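Local coordinates for protein tRNA modification GTPase MnmE (Chlorobium tepidum, PDB 3GEE) that hydrolyses GTP and, with its partner MnmG, probably takes part in adding a carboxymethylaminomethyl group to the wobble uridine of certain tRNAs, at residues A[344-356]-A[366-379]. Residues are numbered along the deposited sequence; the frame is centred on the assembly and turned at random.
With GDP (guanosine-5'-diphosphate), chain B.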
# COMPACT_ATOMS: atom_id res chain seq x y z
N ALA A 344 9.03 12.80 36.29
CA ALA A 344 9.80 12.76 35.05
C ALA A 344 11.29 12.53 35.29
O ALA A 344 11.78 12.67 36.41
CB ALA A 344 9.61 14.05 34.28
N LYS A 345 12.00 12.14 34.24
CA LYS A 345 13.45 12.11 34.28
C LYS A 345 13.96 13.42 33.70
O LYS A 345 13.60 13.81 32.58
CB LYS A 345 14.02 10.93 33.50
CG LYS A 345 15.51 10.78 33.72
CD LYS A 345 16.17 9.90 32.68
CE LYS A 345 17.68 9.86 32.90
NZ LYS A 345 18.35 8.85 32.05
N PHE A 346 14.80 14.11 34.47
CA PHE A 346 15.36 15.38 34.04
C PHE A 346 16.76 15.21 33.49
O PHE A 346 17.54 14.39 33.97
CB PHE A 346 15.34 16.41 35.16
CG PHE A 346 15.14 17.80 34.66
CD1 PHE A 346 16.22 18.55 34.19
CD2 PHE A 346 13.88 18.36 34.62
CE1 PHE A 346 16.04 19.83 33.71
CE2 PHE A 346 13.69 19.65 34.15
CZ PHE A 346 14.77 20.38 33.69
N LEU A 347 17.07 16.00 32.47
CA LEU A 347 18.34 15.89 31.76
C LEU A 347 18.67 17.25 31.16
O LEU A 347 17.97 17.73 30.27
CB LEU A 347 18.21 14.82 30.67
CG LEU A 347 19.32 13.80 30.42
CD1 LEU A 347 20.50 14.43 29.70
CD2 LEU A 347 19.76 13.11 31.72
N THR A 348 19.73 17.88 31.67
CA THR A 348 20.14 19.21 31.22
C THR A 348 21.09 19.09 30.04
O THR A 348 22.16 18.50 30.14
CB THR A 348 20.79 20.04 32.34
OG1 THR A 348 19.90 20.10 33.46
CG2 THR A 348 21.09 21.46 31.86
N VAL A 349 20.67 19.67 28.92
CA VAL A 349 21.42 19.57 27.68
C VAL A 349 22.03 20.92 27.32
O VAL A 349 21.34 21.83 26.84
CB VAL A 349 20.53 19.05 26.53
CG1 VAL A 349 21.38 18.66 25.35
CG2 VAL A 349 19.70 17.86 27.00
N ALA A 350 23.33 21.04 27.57
CA ALA A 350 24.07 22.26 27.29
C ALA A 350 24.47 22.28 25.82
O ALA A 350 25.34 21.51 25.39
CB ALA A 350 25.29 22.35 28.19
N ASN A 351 23.83 23.15 25.05
CA ASN A 351 24.03 23.22 23.60
C ASN A 351 25.11 24.21 23.18
O ASN A 351 25.55 25.04 23.98
CB ASN A 351 22.70 23.54 22.90
CG ASN A 351 22.72 23.19 21.42
OD1 ASN A 351 23.47 22.32 20.98
ND2 ASN A 351 21.88 23.87 20.64
N LYS A 352 25.54 24.12 21.92
CA LYS A 352 26.54 25.02 21.33
C LYS A 352 27.93 24.80 21.92
O LYS A 352 28.67 25.75 22.19
CB LYS A 352 26.10 26.49 21.44
CG LYS A 352 24.79 26.81 20.73
CD LYS A 352 24.57 28.31 20.63
CE LYS A 352 23.36 28.66 19.77
NZ LYS A 352 22.07 28.37 20.45
N LEU A 353 28.29 23.53 22.11
CA LEU A 353 29.59 23.12 22.64
C LEU A 353 30.71 23.30 21.61
O LEU A 353 31.89 23.35 21.97
CB LEU A 353 29.53 21.67 23.13
CG LEU A 353 30.79 20.93 23.58
CD1 LEU A 353 31.24 21.39 24.96
CD2 LEU A 353 30.55 19.42 23.57
N ASP A 354 30.35 23.39 20.33
CA ASP A 354 31.33 23.52 19.25
C ASP A 354 32.17 24.79 19.33
O ASP A 354 33.32 24.81 18.87
CB ASP A 354 30.66 23.37 17.88
CG ASP A 354 29.43 24.25 17.72
OD1 ASP A 354 29.59 25.46 17.48
OD2 ASP A 354 28.30 23.71 17.81
N ARG A 355 31.61 25.85 19.91
CA ARG A 355 32.37 27.06 20.23
C ARG A 355 32.70 27.10 21.72
O ARG A 355 32.07 26.40 22.52
CB ARG A 355 31.64 28.34 19.78
CG ARG A 355 30.54 28.84 20.71
CD ARG A 355 29.16 28.33 20.31
NE ARG A 355 28.73 28.85 19.01
CZ ARG A 355 28.03 29.97 18.83
NH1 ARG A 355 27.69 30.35 17.60
NH2 ARG A 355 27.65 30.70 19.87
N ALA A 356 33.68 27.93 22.08
CA ALA A 356 34.19 28.01 23.46
C ALA A 356 34.66 26.65 23.98
O ALA A 356 33.95 25.98 24.74
CB ALA A 356 33.16 28.66 24.40
N ILE A 366 26.68 24.55 35.77
CA ILE A 366 25.27 24.33 35.46
C ILE A 366 24.77 23.12 36.25
O ILE A 366 23.65 23.11 36.73
CB ILE A 366 25.04 24.08 33.95
CG1 ILE A 366 25.59 25.25 33.11
CG2 ILE A 366 23.56 23.89 33.66
CD1 ILE A 366 25.59 25.01 31.62
N ALA A 367 25.64 22.11 36.37
CA ALA A 367 25.34 20.90 37.12
C ALA A 367 25.11 21.21 38.58
O ALA A 367 24.06 20.88 39.13
CB ALA A 367 26.48 19.90 36.97
N ASP A 368 26.09 21.86 39.20
CA ASP A 368 26.07 22.17 40.62
C ASP A 368 24.97 23.15 40.99
O ASP A 368 24.37 23.04 42.05
CB ASP A 368 27.43 22.73 41.06
CG ASP A 368 28.56 21.73 40.87
OD1 ASP A 368 29.73 22.17 40.80
OD2 ASP A 368 28.29 20.51 40.77
N GLY A 369 24.70 24.11 40.11
CA GLY A 369 23.69 25.12 40.38
C GLY A 369 22.26 24.64 40.27
O GLY A 369 21.34 25.34 40.69
N THR A 370 22.07 23.45 39.72
CA THR A 370 20.72 22.93 39.45
C THR A 370 20.48 21.56 40.07
O THR A 370 19.33 21.16 40.28
CB THR A 370 20.48 22.80 37.96
OG1 THR A 370 21.43 21.88 37.42
CG2 THR A 370 20.64 24.14 37.27
N GLY A 371 21.57 20.85 40.36
CA GLY A 371 21.50 19.51 40.92
C GLY A 371 21.00 18.49 39.91
O GLY A 371 20.62 17.38 40.28
N THR A 372 20.99 18.87 38.63
CA THR A 372 20.60 17.98 37.55
C THR A 372 21.86 17.39 36.91
O THR A 372 22.98 17.80 37.25
CB THR A 372 19.81 18.72 36.47
OG1 THR A 372 20.68 19.63 35.78
CG2 THR A 372 18.65 19.49 37.08
N GLU A 373 21.68 16.44 36.00
CA GLU A 373 22.78 15.95 35.19
C GLU A 373 22.90 16.72 33.87
O GLU A 373 21.90 16.91 33.16
CB GLU A 373 22.66 14.45 34.93
CG GLU A 373 23.60 13.61 35.79
CD GLU A 373 24.03 12.33 35.10
OE1 GLU A 373 23.16 11.65 34.50
OE2 GLU A 373 25.24 11.99 35.15
N VAL A 374 24.12 17.13 33.56
CA VAL A 374 24.39 17.97 32.39
C VAL A 374 25.16 17.21 31.32
O VAL A 374 26.07 16.43 31.63
CB VAL A 374 25.14 19.27 32.79
CG1 VAL A 374 25.45 20.12 31.57
CG2 VAL A 374 24.33 20.07 33.79
N ILE A 375 24.79 17.43 30.06
CA ILE A 375 25.50 16.86 28.92
C ILE A 375 25.83 17.93 27.88
O ILE A 375 24.97 18.72 27.48
CB ILE A 375 24.71 15.70 28.27
CG1 ILE A 375 24.74 14.48 29.19
CG2 ILE A 375 25.29 15.32 26.90
CD1 ILE A 375 23.71 13.43 28.87
N GLY A 376 27.10 17.96 27.48
CA GLY A 376 27.58 18.85 26.43
C GLY A 376 27.13 18.39 25.06
O GLY A 376 27.33 17.23 24.68
N ILE A 377 26.52 19.31 24.31
CA ILE A 377 25.93 19.01 23.01
C ILE A 377 26.24 20.09 21.98
O ILE A 377 26.16 21.29 22.28
CB ILE A 377 24.39 18.79 23.13
CG1 ILE A 377 24.09 17.37 23.62
CG2 ILE A 377 23.66 19.09 21.82
CD1 ILE A 377 24.69 16.27 22.77
N SER A 378 26.61 19.65 20.79
CA SER A 378 26.60 20.50 19.61
C SER A 378 25.51 19.96 18.69
O SER A 378 25.73 18.99 17.96
CB SER A 378 27.96 20.48 18.91
OG SER A 378 27.89 21.16 17.67
N ALA A 379 24.34 20.58 18.75
CA ALA A 379 23.18 20.15 17.95
C ALA A 379 23.38 20.37 16.45
O ALA A 379 22.75 19.70 15.64
CB ALA A 379 21.92 20.85 18.44
PB GDP B . 14.96 27.18 18.78
O1B GDP B . 14.19 25.94 18.39
O2B GDP B . 14.77 27.47 20.25
O3B GDP B . 14.48 28.35 17.96
O3A GDP B . 16.52 26.94 18.51
PA GDP B . 17.04 26.61 17.02
O1A GDP B . 17.25 25.12 16.87
O2A GDP B . 16.08 27.13 15.98
O5' GDP B . 18.46 27.37 16.95
C5' GDP B . 18.50 28.79 16.84
C4' GDP B . 19.81 29.20 16.17
O4' GDP B . 20.91 28.69 16.93
C3' GDP B . 19.91 28.63 14.77
O3' GDP B . 19.83 29.70 13.81
C2' GDP B . 21.24 27.90 14.71
O2' GDP B . 22.10 28.41 13.68
C1' GDP B . 21.90 28.10 16.07
N9 GDP B . 22.36 26.81 16.63
C8 GDP B . 21.57 25.83 17.11
N7 GDP B . 22.30 24.78 17.55
C5 GDP B . 23.60 25.08 17.37
C6 GDP B . 24.90 24.41 17.63
O6 GDP B . 24.96 23.27 18.13
N1 GDP B . 26.02 25.07 17.29
C2 GDP B . 26.00 26.30 16.73
N2 GDP B . 27.18 26.89 16.43
N3 GDP B . 24.84 26.97 16.47
C4 GDP B . 23.63 26.42 16.76
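Parallel strand pairing joins 345-351 to the edge strand 374-376 of the G domain, two strands of a beta-alpha-beta unit whose connecting helix is 360-370; beyond the strands both segments run into the guanine pocket. The pairing starts where Thr-348 N donates to Glu-373 O (2.8 Å) and Thr-348 O receives Ile-375 N; Ala-350 continues it, its N giving to Ile-375 O and its O taking Ile-377 N. On one side of the sheet, under helix 385-392, Leu-347 CD1 meets Ile-375 CD1, and Val-349 CG1, anti to its own N (chi1 -168°), leans on Ile-377 CG1 (3.5 Å). On the other, Thr-348 CG2 touches both Ile-366 CG2 and Val-374 CG2, and Ala-350 CB lies against Val-374 CG1, facing the connecting helix.

Residues 351-354 form the NKxD signature of P-loop GTPases, opposite the Ser-378 and Ala-379 of the SAL motif. Asn-351 ties the two together: OD1 accepts Ala-379 N (3.0 Å) in the plane of its carbonyl, while ND2 donates to Ala-244 O of the P-loop and sits 3.2 Å from GDP N7. With a leucine in its place, Ala-379 N would probably lose this acceptor and the P-loop carbonyl its donor, so the loop beside guanine O6 would be less firmly placed. Lys-352 lays its aliphatic chain along the purine and ribose, bending at chi4 (74°) to bring NZ to Asn-243 O. Leu-353 N closes on Ile-377 O from above the carbonyl plane. Asp-354 reads the guanine edge with both oxygens, OD1 taking GDP N2 (3.0 Å) and OD2 taking GDP N1 (2.7 Å), and Ser-378 OG donates to the anti lone pair of that same OD2 at 2.6 Å.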